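PDB 2RA6: trichosurin from Trichosurus vulpecula, which probably binds and carries small hydrophobic molecules in milk whey as a secreted lipocalin, and holds 4-ethylphenol in its barrel. Local coordinates for residues 107-112 with 140-145; 145-150 with 155-160. The protein carries 1 engineered substitution. All blocks are in the same frame, centred on the assembly; numbering follows the deposited sequence.

Contact 1. Residues 107-112 with 140-145; sequences NEYAKF and KKRFEE. With ETY (4-ethylphenol), chain P.
Phe143 and Arg142 both place CG opposite the backbone N (chi1 176° for Phe143), which turns the ring of Phe143 to meet Lys111 and sends the guanidinium of Arg142, after a bend at chi3 (54°), to Tyr109. This is the lipocalin pairing of the barrel wall with the helix packed on its outside: strand 109-118 against helix 137-148. Lys111, extended throughout, runs its methylenes past the edge of the Phe143 ring, CG lying 4.0 Å from CE1, while NZ has a long, weak ion pair with Glu102. The buried Phe143 also packs on Ala126 and Leu128 of strand 121-130 and Val32 of strand 29-35. Phe112 points to the other side of the strand, into the pocket, where C7 of 4-ethylphenol sits over the centre of its ring, 3.5 Å above the plane. An alanine here is likely to leave the ethyl group without this aromatic face and open a gap in the pocket wall. The ligand is also hydrogen-bonded to Leu61 O and Gly63 N. Toward the start of strand 109-118, Tyr109 and Arg142 cross with ring and guanidinium planes 56° apart. Their approach is close but poorly angled for a hydrogen bond; both groups instead bond to the hydroxyl of Ser104, and Arg142 NH2 stands 2.9 Å from Tyr109 OH.

Contact 2. Residues 145-150 with 155-160; sequences EDFMNR and ENILDI
Phe147 and Ile157, the two residues with most surface in this contact, meet through apolar atoms. The two side chains run past each other in opposite directions, and Ile157 CG1 comes to 3.4 Å from Phe147 CD2, meeting the ring obliquely. The terminal CD1 of Ile157 continues along the same flank and reaches Met148, whose CG lies 3.8 Å away. Met148 crosses the isoleucine at about a right angle, and a bend at chi3 (-90°) brings its CE to 3.9 Å from Ile157 CD1, so that this methyl touches both the ring and the Met148 chain. At the ring's edge and in its plane, Asn156 CB sits 3.8 Å from Phe147 CE2. Phe147 also stacks with Phe152 and touches Ala34, on which Ile157 rests too, together with Val32.

In the lipocalin fold, the helix that follows the eighth barrel strand is succeeded by a short strand added beside the first; here 157-159 pairs with 29-35, and the end of helix 137-148 packs against its beginning.

Asn156, buried, turns its amide away to donate from ND2 to Ser35 O. Within 145-150, Arg150 NH1 bonds Asp146 O at 2.7 Å, approaching from above the carbonyl plane with an N-H...acceptor angle of 132°. Arg150 also reaches the second subunit, where its NE forms a salt bridge with Asp98 of that subunit and its O accepts a hydrogen bond from Thr96 OG1 of the same neighbouring chain.

Contact 1 and contact 2 follow one another along the chain, their centres about 11 Å apart, and share both Glu145 and helix 137-148. In contact 1 the middle of the helix meets strand 109-118; in contact 2 its last part meets strand 157-159, the strand added beside 29-35 in the same antiparallel sheet. The helix thus bridges separate regions of the barrel's outer surface. The two contacts also touch directly: a salt bridge joins Lys140 NZ to Asp159 OD2 at 2.9 Å, and Glu144 CG packs on Ile157 CG2. Contact 1 reaches the ligand pocket through Phe112, whereas contact 2 extends to the dimer partner through Arg150.

Contact 1. Residues 107-112 with 140-145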
loop_
_atom_site.group_PDB
_atom_site.type_symbol
_atom_site.label_atom_id
_atom_site.label_comp_id
_atom_site.label_asym_id
_atom_site.label_seq_id
_atom_site.Cartn_x
_atom_site.Cartn_y
_atom_site.Cartn_z
ATOM N N ASN B 107 10.290 6.805 19.135
ATOM C CA ASN B 107 10.089 6.648 20.572
ATOM C C ASN B 107 8.852 7.401 21.045
ATOM O O ASN B 107 8.417 7.242 22.186
ATOM C CB ASN B 107 11.312 7.161 21.336
ATOM C CG ASN B 107 11.331 6.697 22.781
ATOM O OD1 ASN B 107 12.048 7.254 23.614
ATOM N ND2 ASN B 107 10.551 5.663 23.084
ATOM N N GLU B 108 8.291 8.225 20.165
ATOM C CA GLU B 108 7.110 9.009 20.504
ATOM C C GLU B 108 5.824 8.452 19.894
ATOM O O GLU B 108 4.784 8.431 20.550
ATOM C CB GLU B 108 7.294 10.466 20.063
ATOM C CG GLU B 108 8.253 11.281 20.930
ATOM C CD GLU B 108 8.306 12.748 20.523
ATOM O OE1 GLU B 108 7.246 13.307 20.167
ATOM O OE2 GLU B 108 9.400 13.350 20.574
ATOM N N TYR B 109 5.893 8.003 18.645
ATOM C CA TYR B 109 4.712 7.464 17.979
ATOM C C TYR B 109 5.077 6.436 16.926
ATOM O O TYR B 109 6.231 6.324 16.523
ATOM C CB TYR B 109 3.911 8.595 17.316
ATOM C CG TYR B 109 4.472 9.097 15.993
ATOM C CD1 TYR B 109 4.101 8.505 14.780
ATOM C CD2 TYR B 109 5.372 10.157 15.952
ATOM C CE1 TYR B 109 4.613 8.959 13.563
ATOM C CE2 TYR B 109 5.890 10.618 14.739
ATOM C CZ TYR B 109 5.511 10.017 13.551
ATOM O OH TYR B 109 6.030 10.458 12.349
ATOM N N ALA B 110 4.072 5.687 16.489
ATOM C CA ALA B 110 4.250 4.693 15.448
ATOM C C ALA B 110 3.059 4.804 14.511
ATOM O O ALA B 110 1.911 4.936 14.953
ATOM C CB ALA B 110 4.312 3.294 16.044
ATOM N N LYS B 111 3.338 4.776 13.215
ATOM C CA LYS B 111 2.289 4.831 12.210
ATOM C C LYS B 111 2.323 3.513 11.452
ATOM O O LYS B 111 3.374 3.083 10.977
ATOM C CB LYS B 111 2.546 5.992 11.248
ATOM C CG LYS B 111 1.541 6.107 10.117
ATOM C CD LYS B 111 1.923 7.253 9.185
ATOM C CE LYS B 111 0.984 7.347 7.999
ATOM N NZ LYS B 111 1.386 8.461 7.094
ATOM N N PHE B 112 1.177 2.853 11.371
ATOM C CA PHE B 112 1.093 1.602 10.637
ATOM C C PHE B 112 0.008 1.728 9.589
ATOM O O PHE B 112 -1.139 2.046 9.909
ATOM C CB PHE B 112 0.757 0.440 11.572
ATOM C CG PHE B 112 1.935 -0.064 12.358
ATOM C CD1 PHE B 112 2.858 -0.934 11.780
ATOM C CD2 PHE B 112 2.116 0.324 13.676
ATOM C CE1 PHE B 112 3.944 -1.414 12.508
ATOM C CE2 PHE B 112 3.199 -0.150 14.412
ATOM C CZ PHE B 112 4.111 -1.020 13.825
ATOM N N LYS B 140 -0.913 14.490 15.396
ATOM C CA LYS B 140 -2.231 14.074 14.927
ATOM C C LYS B 140 -2.650 14.844 13.678
ATOM O O LYS B 140 -3.221 14.265 12.750
ATOM C CB LYS B 140 -3.280 14.224 16.039
ATOM C CG LYS B 140 -3.045 13.260 17.193
ATOM C CD LYS B 140 -4.251 13.119 18.119
ATOM C CE LYS B 140 -4.551 14.391 18.876
ATOM N NZ LYS B 140 -5.634 14.148 19.877
ATOM N N LYS B 141 -2.344 16.139 13.646
ATOM C CA LYS B 141 -2.689 16.980 12.500
ATOM C C LYS B 141 -2.024 16.484 11.223
ATOM O O LYS B 141 -2.663 16.399 10.171
ATOM C CB LYS B 141 -2.271 18.431 12.758
ATOM C CG LYS B 141 -2.606 19.383 11.615
ATOM C CD LYS B 141 -2.066 20.783 11.885
ATOM C CE LYS B 141 -2.421 21.739 10.760
ATOM N NZ LYS B 141 -3.894 21.921 10.649
ATOM N N ARG B 142 -0.739 16.164 11.313
ATOM C CA ARG B 142 0.006 15.684 10.153
ATOM C C ARG B 142 -0.558 14.346 9.667
ATOM O O ARG B 142 -0.750 14.145 8.468
ATOM C CB ARG B 142 1.487 15.550 10.513
ATOM C CG ARG B 142 2.389 15.144 9.358
ATOM C CD ARG B 142 3.848 15.100 9.803
ATOM N NE ARG B 142 4.030 14.243 10.973
ATOM C CZ ARG B 142 5.199 14.000 11.556
ATOM N NH1 ARG B 142 6.312 14.546 11.083
ATOM N NH2 ARG B 142 5.257 13.210 12.620
ATOM N N PHE B 143 -0.838 13.447 10.605
ATOM C CA PHE B 143 -1.387 12.136 10.273
ATOM C C PHE B 143 -2.721 12.295 9.558
ATOM O O PHE B 143 -2.965 11.688 8.509
ATOM C CB PHE B 143 -1.599 11.328 11.556
ATOM C CG PHE B 143 -2.262 9.989 11.344
ATOM C CD1 PHE B 143 -1.528 8.884 10.926
ATOM C CD2 PHE B 143 -3.617 9.828 11.616
ATOM C CE1 PHE B 143 -2.141 7.630 10.785
ATOM C CE2 PHE B 143 -4.238 8.588 11.478
ATOM C CZ PHE B 143 -3.502 7.489 11.065
ATOM N N GLU B 144 -3.590 13.117 10.134
ATOM C CA GLU B 144 -4.914 13.354 9.570
ATOM C C GLU B 144 -4.876 14.039 8.207
ATOM O O GLU B 144 -5.626 13.666 7.304
ATOM C CB GLU B 144 -5.751 14.152 10.574
ATOM C CG GLU B 144 -6.241 13.271 11.720
ATOM C CD GLU B 144 -6.635 14.043 12.960
ATOM O OE1 GLU B 144 -7.139 15.177 12.827
ATOM O OE2 GLU B 144 -6.454 13.498 14.074
ATOM N N GLU B 145 -3.998 15.025 8.047
ATOM C CA GLU B 145 -3.889 15.725 6.774
ATOM C C GLU B 145 -3.317 14.803 5.703
ATOM O O GLU B 145 -3.741 14.851 4.548
ATOM C CB GLU B 145 -3.010 16.970 6.916
ATOM C CG GLU B 145 -3.564 17.988 7.891
ATOM C CD GLU B 145 -2.780 19.282 7.887
ATOM O OE1 GLU B 145 -1.532 19.220 7.878
ATOM O OE2 GLU B 145 -3.413 20.357 7.905
HETATM C C8 ETY P . -0.652 -2.434 14.139
HETATM C C7 ETY P . 0.562 -3.127 13.513
HETATM C CG ETY P . 0.733 -4.559 13.943
HETATM C C3 ETY P . -0.059 -5.591 13.375
HETATM C C2 ETY P . 0.100 -6.935 13.776
HETATM C C5 ETY P . 1.697 -4.911 14.934
HETATM C C6 ETY P . 1.862 -6.254 15.343
HETATM C C1 ETY P . 1.059 -7.260 14.758
HETATM O O1 ETY P . 1.217 -8.563 15.145
#

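Contact 2. Residues 145-150 with 155-160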
loop_
_atom_site.group_PDB
_atom_site.type_symbol
_atom_site.label_atom_id
_atom_site.label_comp_id
_atom_site.label_asym_id
_atom_site.label_seq_id
_atom_site.Cartn_x
_atom_site.Cartn_y
_atom_site.Cartn_z
ATOM N N GLU B 145 -3.998 15.025 8.047
ATOM C CA GLU B 145 -3.889 15.725 6.774
ATOM C C GLU B 145 -3.317 14.803 5.703
ATOM O O GLU B 145 -3.741 14.851 4.548
ATOM C CB GLU B 145 -3.010 16.970 6.916
ATOM C CG GLU B 145 -3.564 17.988 7.891
ATOM C CD GLU B 145 -2.780 19.282 7.887
ATOM O OE1 GLU B 145 -1.532 19.220 7.878
ATOM O OE2 GLU B 145 -3.413 20.357 7.905
ATOM N N ASP B 146 -2.359 13.961 6.077
ATOM C CA ASP B 146 -1.778 13.044 5.100
ATOM C C ASP B 146 -2.848 12.094 4.592
ATOM O O ASP B 146 -2.851 11.716 3.418
ATOM C CB ASP B 146 -0.629 12.241 5.707
ATOM C CG ASP B 146 0.614 13.076 5.910
ATOM O OD1 ASP B 146 0.783 14.074 5.175
ATOM O OD2 ASP B 146 1.426 12.727 6.787
ATOM N N PHE B 147 -3.756 11.709 5.480
ATOM C CA PHE B 147 -4.841 10.817 5.105
ATOM C C PHE B 147 -5.798 11.537 4.157
ATOM O O PHE B 147 -6.117 11.032 3.077
ATOM C CB PHE B 147 -5.593 10.349 6.353
ATOM C CG PHE B 147 -6.741 9.425 6.056
ATOM C CD1 PHE B 147 -6.514 8.134 5.594
ATOM C CD2 PHE B 147 -8.050 9.853 6.233
ATOM C CE1 PHE B 147 -7.582 7.278 5.310
ATOM C CE2 PHE B 147 -9.125 9.009 5.954
ATOM C CZ PHE B 147 -8.886 7.719 5.491
ATOM N N MET B 148 -6.247 12.726 4.550
ATOM C CA MET B 148 -7.175 13.484 3.719
ATOM C C MET B 148 -6.578 13.912 2.381
ATOM O O MET B 148 -7.296 14.013 1.385
ATOM C CB MET B 148 -7.691 14.703 4.486
ATOM C CG MET B 148 -8.578 14.326 5.663
ATOM S SD MET B 148 -9.225 15.741 6.576
ATOM C CE MET B 148 -7.934 15.967 7.801
ATOM N N ASN B 149 -5.270 14.152 2.354
ATOM C CA ASN B 149 -4.606 14.570 1.123
ATOM C C ASN B 149 -4.644 13.500 0.046
ATOM O O ASN B 149 -4.433 13.788 -1.135
ATOM C CB ASN B 149 -3.151 14.951 1.394
ATOM C CG ASN B 149 -3.027 16.276 2.101
ATOM O OD1 ASN B 149 -3.936 17.101 2.047
ATOM N ND2 ASN B 149 -1.898 16.497 2.757
ATOM N N ARG B 150 -4.909 12.267 0.450
ATOM C CA ARG B 150 -4.975 11.177 -0.505
ATOM C C ARG B 150 -6.363 11.051 -1.110
ATOM O O ARG B 150 -6.607 10.186 -1.952
ATOM C CB ARG B 150 -4.523 9.880 0.162
ATOM C CG ARG B 150 -3.010 9.848 0.338
ATOM C CD ARG B 150 -2.538 8.679 1.168
ATOM N NE ARG B 150 -1.080 8.567 1.160
ATOM C CZ ARG B 150 -0.244 9.515 1.581
ATOM N NH1 ARG B 150 -0.712 10.664 2.052
ATOM N NH2 ARG B 150 1.067 9.312 1.530
ATOM N N GLU B 155 -14.425 12.746 7.960
ATOM C CA GLU B 155 -15.320 11.850 8.682
ATOM C C GLU B 155 -14.794 10.423 8.776
ATOM O O GLU B 155 -15.256 9.646 9.610
ATOM C CB GLU B 155 -16.695 11.842 8.010
ATOM C CG GLU B 155 -17.390 13.188 8.015
ATOM C CD GLU B 155 -18.597 13.218 7.096
ATOM O OE1 GLU B 155 -18.414 13.047 5.870
ATOM O OE2 GLU B 155 -19.723 13.413 7.601
ATOM N N ASN B 156 -13.832 10.080 7.924
ATOM C CA ASN B 156 -13.258 8.735 7.920
ATOM C C ASN B 156 -12.089 8.599 8.884
ATOM O O ASN B 156 -11.400 7.582 8.896
ATOM C CB ASN B 156 -12.817 8.359 6.509
ATOM C CG ASN B 156 -13.970 7.868 5.660
ATOM O OD1 ASN B 156 -15.068 8.421 5.708
ATOM N ND2 ASN B 156 -13.724 6.830 4.873
ATOM N N ILE B 157 -11.875 9.635 9.685
ATOM C CA ILE B 157 -10.811 9.641 10.680
ATOM C C ILE B 157 -11.483 9.593 12.046
ATOM O O ILE B 157 -12.407 10.363 12.319
ATOM C CB ILE B 157 -9.971 10.929 10.591
ATOM C CG1 ILE B 157 -9.248 10.990 9.248
ATOM C CG2 ILE B 157 -8.978 10.980 11.752
ATOM C CD1 ILE B 157 -8.609 12.337 8.955
ATOM N N LEU B 158 -11.035 8.678 12.895
ATOM C CA LEU B 158 -11.589 8.556 14.233
ATOM C C LEU B 158 -10.493 8.738 15.269
ATOM O O LEU B 158 -9.621 7.886 15.408
ATOM C CB LEU B 158 -12.241 7.187 14.424
ATOM C CG LEU B 158 -13.422 6.872 13.503
ATOM C CD1 LEU B 158 -13.952 5.477 13.806
ATOM C CD2 LEU B 158 -14.516 7.915 13.707
ATOM N N ASP B 159 -10.531 9.860 15.979
ATOM C CA ASP B 159 -9.555 10.132 17.028
ATOM C C ASP B 159 -10.174 9.478 18.257
ATOM O O ASP B 159 -11.145 9.995 18.807
ATOM C CB ASP B 159 -9.438 11.640 17.253
ATOM C CG ASP B 159 -8.416 11.998 18.315
ATOM O OD1 ASP B 159 -8.164 11.164 19.206
ATOM O OD2 ASP B 159 -7.877 13.124 18.267
ATOM N N ILE B 160 -9.638 8.344 18.690
ATOM C CA ILE B 160 -10.231 7.674 19.839
ATOM C C ILE B 160 -9.631 8.067 21.181
ATOM O O ILE B 160 -9.985 7.496 22.212
ATOM C CB ILE B 160 -10.169 6.148 19.705
ATOM C CG1 ILE B 160 -8.715 5.688 19.693
ATOM C CG2 ILE B 160 -10.908 5.705 18.444
ATOM C CD1 ILE B 160 -8.558 4.196 19.890
#